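PDB 6OK1: lipid-transfer protein from Thermomonospora curvata, which is a lipid-transfer protein of the thiolase-like family whose precise role is undefined. Local coordinates for residues Y159-V173 / H296-L308. Residues are numbered along the deposited sequence; the frame is centred on the assembly and turned at random. Where two conformers were deposited one is given.
Sequences YMHEYGATSEDFGRV and HFTPLVLPQLEEL
F170 lays one ring face on P299, whose CB stands 3.8 Å from the ring centroid and almost over the ring centre, a CH-pi contact. The opposite face carries the backbone O of T166, offset toward the rim, while L302 CD1 reaches the ring edge, 4.0 Å from F170 CD1. L302 is shared more widely: the same CD1 lies 3.9 Å from V173 CG2, and its other methyl, CD2, packs 3.8 Å from Y159 CE1. V173 also sends CG1 tip to tip against V301 CG2 and alongside T298 CG2, whereas T298 turns its hydroxyl to D213. These contacts illustrate how a thiolase-like chain joins its two halves, the helical pair 148-163 and 167-182 of the N-terminal family region packing on helix 301-307 of the C-terminal one and on the type I turn, T298 to V301, that leads into it, with axes 79° apart for the 167-173 and 301-307 segments. One polar bond crosses this largely apolar interface. With CG anti to the backbone N (chi1 -178°), the Y159 ring extends to E306, and its OH donates to E306 OE2 over 2.6 Å, meeting the syn side but 34° out of the carboxylate plane. G314 N and A316 N also bond this buried carboxylate, at OE1 and OE2 respectively, which probably favours its charged form. At the start of helix 167-182, T166, the N-cap, and D169 form a capping box in which T166 N gives a 2.8 Å bond to D169 OD2, and D169 OD1 forms a salt bridge with R172 NH2.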
loop_
_atom_site.group_PDB
_atom_site.type_symbol
_atom_site.label_atom_id
_atom_site.label_comp_id
_atom_site.label_asym_id
_atom_site.label_seq_id
_atom_site.Cartn_x
_atom_site.Cartn_y
_atom_site.Cartn_z
ATOM N N TYR A 159 6.472 -27.126 -15.579
ATOM C CA TYR A 159 5.223 -27.875 -15.429
ATOM C C TYR A 159 5.034 -28.848 -16.598
ATOM O O TYR A 159 4.605 -30.001 -16.407
ATOM C CB TYR A 159 4.058 -26.891 -15.321
ATOM C CG TYR A 159 2.705 -27.540 -15.115
ATOM C CD1 TYR A 159 1.973 -27.989 -16.194
ATOM C CD2 TYR A 159 2.160 -27.681 -13.855
ATOM C CE1 TYR A 159 0.747 -28.596 -16.023
ATOM C CE2 TYR A 159 0.927 -28.292 -13.670
ATOM C CZ TYR A 159 0.228 -28.752 -14.766
ATOM O OH TYR A 159 -1.016 -29.355 -14.643
ATOM N N MET A 160 5.382 -28.410 -17.809
ATOM C CA MET A 160 5.348 -29.305 -18.971
ATOM C C MET A 160 6.288 -30.479 -18.781
ATOM O O MET A 160 5.950 -31.624 -19.106
ATOM C CB MET A 160 5.756 -28.550 -20.225
ATOM C CG MET A 160 4.777 -27.488 -20.672
ATOM S SD MET A 160 5.446 -26.394 -21.942
ATOM C CE MET A 160 5.603 -27.491 -23.347
ATOM N N HIS A 161 7.495 -30.199 -18.306
ATOM C CA HIS A 161 8.480 -31.254 -18.067
ATOM C C HIS A 161 7.964 -32.287 -17.075
ATOM O O HIS A 161 8.069 -33.501 -17.296
ATOM C CB HIS A 161 9.769 -30.620 -17.541
ATOM C CG HIS A 161 10.771 -31.608 -17.051
ATOM N ND1 HIS A 161 11.605 -32.299 -17.902
ATOM C CD2 HIS A 161 11.087 -32.010 -15.800
ATOM C CE1 HIS A 161 12.377 -33.106 -17.195
ATOM N NE2 HIS A 161 12.084 -32.951 -15.917
ATOM N N GLU A 162 7.430 -31.828 -15.950
ATOM C CA GLU A 162 7.075 -32.771 -14.901
ATOM C C GLU A 162 5.812 -33.549 -15.224
ATOM O O GLU A 162 5.703 -34.719 -14.836
ATOM C CB GLU A 162 6.926 -32.040 -13.570
ATOM C CG GLU A 162 8.232 -31.404 -13.163
ATOM C CD GLU A 162 8.193 -30.732 -11.811
ATOM O OE1 GLU A 162 7.113 -30.661 -11.187
ATOM O OE2 GLU A 162 9.264 -30.277 -11.378
ATOM N N TYR A 163 4.876 -32.958 -15.950
ATOM C CA TYR A 163 3.555 -33.560 -16.093
ATOM C C TYR A 163 3.162 -33.886 -17.525
ATOM O O TYR A 163 2.079 -34.446 -17.745
ATOM C CB TYR A 163 2.516 -32.620 -15.477
ATOM C CG TYR A 163 2.689 -32.427 -13.997
ATOM C CD1 TYR A 163 2.824 -33.523 -13.147
ATOM C CD2 TYR A 163 2.739 -31.152 -13.432
ATOM C CE1 TYR A 163 2.984 -33.366 -11.807
ATOM C CE2 TYR A 163 2.889 -30.987 -12.062
ATOM C CZ TYR A 163 3.006 -32.097 -11.257
ATOM O OH TYR A 163 3.163 -31.957 -9.901
ATOM N N GLY A 164 3.988 -33.535 -18.497
ATOM C CA GLY A 164 3.697 -33.840 -19.878
ATOM C C GLY A 164 2.604 -33.003 -20.490
ATOM O O GLY A 164 2.065 -33.373 -21.531
ATOM N N ALA A 165 2.247 -31.888 -19.867
ATOM C CA ALA A 165 1.358 -30.939 -20.502
ATOM C C ALA A 165 2.059 -30.326 -21.701
ATOM O O ALA A 165 3.291 -30.203 -21.732
ATOM C CB ALA A 165 0.953 -29.834 -19.529
ATOM N N THR A 166 1.254 -29.944 -22.689
ATOM C CA THR A 166 1.728 -29.401 -23.943
ATOM C C THR A 166 1.165 -28.000 -24.140
ATOM O O THR A 166 0.265 -27.560 -23.427
ATOM C CB THR A 166 1.293 -30.261 -25.138
ATOM O OG1 THR A 166 -0.117 -30.129 -25.316
ATOM C CG2 THR A 166 1.639 -31.736 -24.901
ATOM N N SER A 167 1.649 -27.348 -25.184
ATOM C CA SER A 167 1.102 -26.040 -25.536
ATOM C C SER A 167 -0.397 -26.118 -25.810
ATOM O O SER A 167 -1.138 -25.198 -25.471
ATOM C CB SER A 167 1.829 -25.465 -26.737
ATOM O OG SER A 167 1.287 -24.203 -27.127
ATOM N N GLU A 168 -0.874 -27.206 -26.432
ATOM C CA GLU A 168 -2.306 -27.291 -26.693
ATOM C C GLU A 168 -3.109 -27.347 -25.402
ATOM O O GLU A 168 -4.257 -26.877 -25.374
ATOM C CB GLU A 168 -2.617 -28.513 -27.574
ATOM C CG GLU A 168 -2.196 -28.297 -29.004
ATOM C CD GLU A 168 -2.662 -29.392 -29.939
ATOM O OE1 GLU A 168 -2.864 -30.525 -29.461
ATOM O OE2 GLU A 168 -2.836 -29.105 -31.144
ATOM N N ASP A 169 -2.556 -27.943 -24.334
ATOM C CA ASP A 169 -3.260 -27.936 -23.050
ATOM C C ASP A 169 -3.447 -26.513 -22.538
ATOM O O ASP A 169 -4.531 -26.147 -22.070
ATOM C CB ASP A 169 -2.505 -28.786 -22.027
ATOM C CG ASP A 169 -2.480 -30.240 -22.404
ATOM O OD1 ASP A 169 -3.546 -30.741 -22.802
ATOM O OD2 ASP A 169 -1.401 -30.865 -22.323
ATOM N N PHE A 170 -2.407 -25.680 -22.635
ATOM C CA PHE A 170 -2.571 -24.270 -22.286
ATOM C C PHE A 170 -3.555 -23.585 -23.235
ATOM O O PHE A 170 -4.351 -22.728 -22.821
ATOM C CB PHE A 170 -1.210 -23.558 -22.328
ATOM C CG PHE A 170 -0.171 -24.147 -21.404
ATOM C CD1 PHE A 170 -0.520 -24.738 -20.200
ATOM C CD2 PHE A 170 1.181 -24.113 -21.758
ATOM C CE1 PHE A 170 0.453 -25.262 -19.353
ATOM C CE2 PHE A 170 2.155 -24.647 -20.919
ATOM C CZ PHE A 170 1.798 -25.215 -19.721
ATOM N N GLY A 171 -3.503 -23.946 -24.517
ATOM C CA GLY A 171 -4.394 -23.358 -25.497
ATOM C C GLY A 171 -5.859 -23.615 -25.210
ATOM O O GLY A 171 -6.711 -22.763 -25.496
ATOM N N ARG A 172 -6.183 -24.775 -24.633
ATOM C CA ARG A 172 -7.585 -25.043 -24.327
ATOM C C ARG A 172 -8.142 -24.031 -23.351
ATOM O O ARG A 172 -9.344 -23.745 -23.378
ATOM C CB ARG A 172 -7.755 -26.471 -23.806
ATOM C CG ARG A 172 -7.988 -27.423 -24.941
ATOM C CD ARG A 172 -8.237 -28.863 -24.498
ATOM N NE ARG A 172 -6.973 -29.558 -24.356
ATOM C CZ ARG A 172 -6.314 -30.121 -25.357
ATOM N NH1 ARG A 172 -6.806 -30.099 -26.583
ATOM N NH2 ARG A 172 -5.147 -30.694 -25.136
ATOM N N VAL A 173 -7.292 -23.501 -22.466
ATOM C CA VAL A 173 -7.717 -22.447 -21.557
ATOM C C VAL A 173 -8.056 -21.201 -22.342
ATOM O O VAL A 173 -9.065 -20.530 -22.080
ATOM C CB VAL A 173 -6.619 -22.153 -20.519
ATOM C CG1 VAL A 173 -7.013 -20.959 -19.660
ATOM C CG2 VAL A 173 -6.377 -23.340 -19.658
ATOM N N HIS A 296 -4.360 -13.955 -16.551
ATOM C CA HIS A 296 -3.630 -13.001 -17.390
ATOM C C HIS A 296 -2.650 -13.723 -18.297
ATOM O O HIS A 296 -2.382 -13.258 -19.409
ATOM C CB HIS A 296 -2.941 -11.917 -16.577
ATOM C CG HIS A 296 -1.887 -12.402 -15.640
ATOM N ND1 HIS A 296 -1.909 -13.652 -15.064
ATOM C CD2 HIS A 296 -0.776 -11.785 -15.163
ATOM C CE1 HIS A 296 -0.875 -13.776 -14.249
ATOM N NE2 HIS A 296 -0.165 -12.664 -14.302
ATOM N N PHE A 297 -2.195 -14.904 -17.876
ATOM C CA PHE A 297 -1.508 -15.875 -18.718
ATOM C C PHE A 297 -2.178 -17.222 -18.499
ATOM O O PHE A 297 -2.549 -17.562 -17.371
ATOM C CB PHE A 297 -0.010 -15.952 -18.369
ATOM C CG PHE A 297 0.710 -14.659 -18.582
ATOM C CD1 PHE A 297 1.108 -14.274 -19.852
ATOM C CD2 PHE A 297 0.951 -13.804 -17.517
ATOM C CE1 PHE A 297 1.748 -13.065 -20.051
ATOM C CE2 PHE A 297 1.586 -12.601 -17.725
ATOM C CZ PHE A 297 1.991 -12.240 -18.981
ATOM N N THR A 298 -2.309 -18.003 -19.548
ATOM C CA THR A 298 -3.022 -19.263 -19.420
ATOM C C THR A 298 -2.365 -20.352 -18.584
ATOM O O THR A 298 -3.084 -21.161 -17.998
ATOM C CB THR A 298 -3.263 -19.853 -20.801
ATOM O OG1 THR A 298 -2.002 -19.958 -21.482
ATOM C CG2 THR A 298 -4.281 -18.995 -21.585
ATOM N N PRO A 299 -1.034 -20.502 -18.572
ATOM C CA PRO A 299 -0.494 -21.767 -18.040
ATOM C C PRO A 299 -0.750 -21.976 -16.571
ATOM O O PRO A 299 -0.866 -23.128 -16.148
ATOM C CB PRO A 299 1.003 -21.670 -18.330
ATOM C CG PRO A 299 1.083 -20.717 -19.500
ATOM C CD PRO A 299 0.009 -19.708 -19.248
ATOM N N LEU A 300 -0.791 -20.915 -15.764
ATOM C CA LEU A 300 -0.952 -21.115 -14.335
ATOM C C LEU A 300 -2.391 -21.417 -13.954
ATOM O O LEU A 300 -2.667 -21.650 -12.780
ATOM C CB LEU A 300 -0.444 -19.893 -13.558
ATOM C CG LEU A 300 1.048 -19.582 -13.774
ATOM C CD1 LEU A 300 1.523 -18.366 -12.969
ATOM C CD2 LEU A 300 1.912 -20.773 -13.438
ATOM N N VAL A 301 -3.305 -21.445 -14.921
ATOM C CA VAL A 301 -4.643 -21.941 -14.614
ATOM C C VAL A 301 -4.588 -23.407 -14.232
ATOM O O VAL A 301 -5.372 -23.862 -13.390
ATOM C CB VAL A 301 -5.583 -21.689 -15.801
ATOM C CG1 VAL A 301 -6.949 -22.385 -15.585
ATOM C CG2 VAL A 301 -5.792 -20.188 -15.989
ATOM N N LEU A 302 -3.664 -24.182 -14.834
ATOM C CA LEU A 302 -3.627 -25.608 -14.586
ATOM C C LEU A 302 -3.232 -25.916 -13.134
ATOM O O LEU A 302 -3.970 -26.625 -12.460
ATOM C CB LEU A 302 -2.717 -26.310 -15.601
ATOM C CG LEU A 302 -3.369 -26.658 -16.948
ATOM C CD1 LEU A 302 -3.658 -25.405 -17.756
ATOM C CD2 LEU A 302 -2.486 -27.568 -17.791
ATOM N N PRO A 303 -2.106 -25.400 -12.637
ATOM C CA PRO A 303 -1.808 -25.664 -11.214
ATOM C C PRO A 303 -2.822 -25.055 -10.258
ATOM O O PRO A 303 -2.987 -25.577 -9.151
ATOM C CB PRO A 303 -0.402 -25.067 -11.034
ATOM C CG PRO A 303 -0.224 -24.100 -12.210
ATOM C CD PRO A 303 -0.993 -24.750 -13.330
ATOM N N GLN A 304 -3.524 -23.984 -10.641
ATOM C CA GLN A 304 -4.580 -23.471 -9.780
ATOM C C GLN A 304 -5.637 -24.537 -9.533
ATOM O O GLN A 304 -6.075 -24.740 -8.397
ATOM C CB GLN A 304 -5.230 -22.243 -10.393
ATOM C CG GLN A 304 -4.434 -20.973 -10.241
ATOM C CD GLN A 304 -5.234 -19.818 -10.747
ATOM O OE1 GLN A 304 -6.166 -19.350 -10.084
ATOM N NE2 GLN A 304 -4.934 -19.399 -11.961
ATOM N N LEU A 305 -6.058 -25.232 -10.590
ATOM C CA LEU A 305 -7.069 -26.277 -10.413
ATOM C C LEU A 305 -6.587 -27.350 -9.447
ATOM O O LEU A 305 -7.363 -27.883 -8.633
ATOM C CB LEU A 305 -7.423 -26.885 -11.775
ATOM C CG LEU A 305 -8.205 -25.965 -12.722
ATOM C CD1 LEU A 305 -8.088 -26.448 -14.166
ATOM C CD2 LEU A 305 -9.684 -25.871 -12.276
ATOM N N GLU A 306 -5.307 -27.671 -9.519
ATOM C CA GLU A 306 -4.734 -28.691 -8.655
ATOM C C GLU A 306 -4.593 -28.200 -7.219
ATOM O O GLU A 306 -4.930 -28.927 -6.271
ATOM C CB GLU A 306 -3.405 -29.130 -9.248
ATOM C CG GLU A 306 -3.601 -29.678 -10.653
ATOM C CD GLU A 306 -2.310 -29.904 -11.408
ATOM O OE1 GLU A 306 -1.242 -29.821 -10.778
ATOM O OE2 GLU A 306 -2.361 -30.214 -12.614
ATOM N N GLU A 307 -4.120 -26.967 -7.038
ATOM C CA GLU A 307 -3.983 -26.409 -5.699
ATOM C C GLU A 307 -5.319 -26.327 -4.986
ATOM O O GLU A 307 -5.368 -26.465 -3.755
ATOM C CB GLU A 307 -3.359 -25.017 -5.770
ATOM C CG GLU A 307 -1.874 -25.016 -6.167
ATOM C CD GLU A 307 -0.953 -25.622 -5.126
ATOM O OE1 GLU A 307 -1.389 -25.868 -3.972
ATOM O OE2 GLU A 307 0.223 -25.889 -5.461
ATOM N N LEU A 308 -6.384 -26.047 -5.719
ATOM C CA LEU A 308 -7.709 -25.857 -5.136
ATOM C C LEU A 308 -8.498 -27.159 -5.022
ATOM O O LEU A 308 -9.650 -27.132 -4.578
ATOM C CB LEU A 308 -8.491 -24.829 -5.963
ATOM C CG LEU A 308 -7.833 -23.434 -6.018
ATOM C CD1 LEU A 308 -8.514 -22.572 -7.078
ATOM C CD2 LEU A 308 -7.863 -22.751 -4.677
#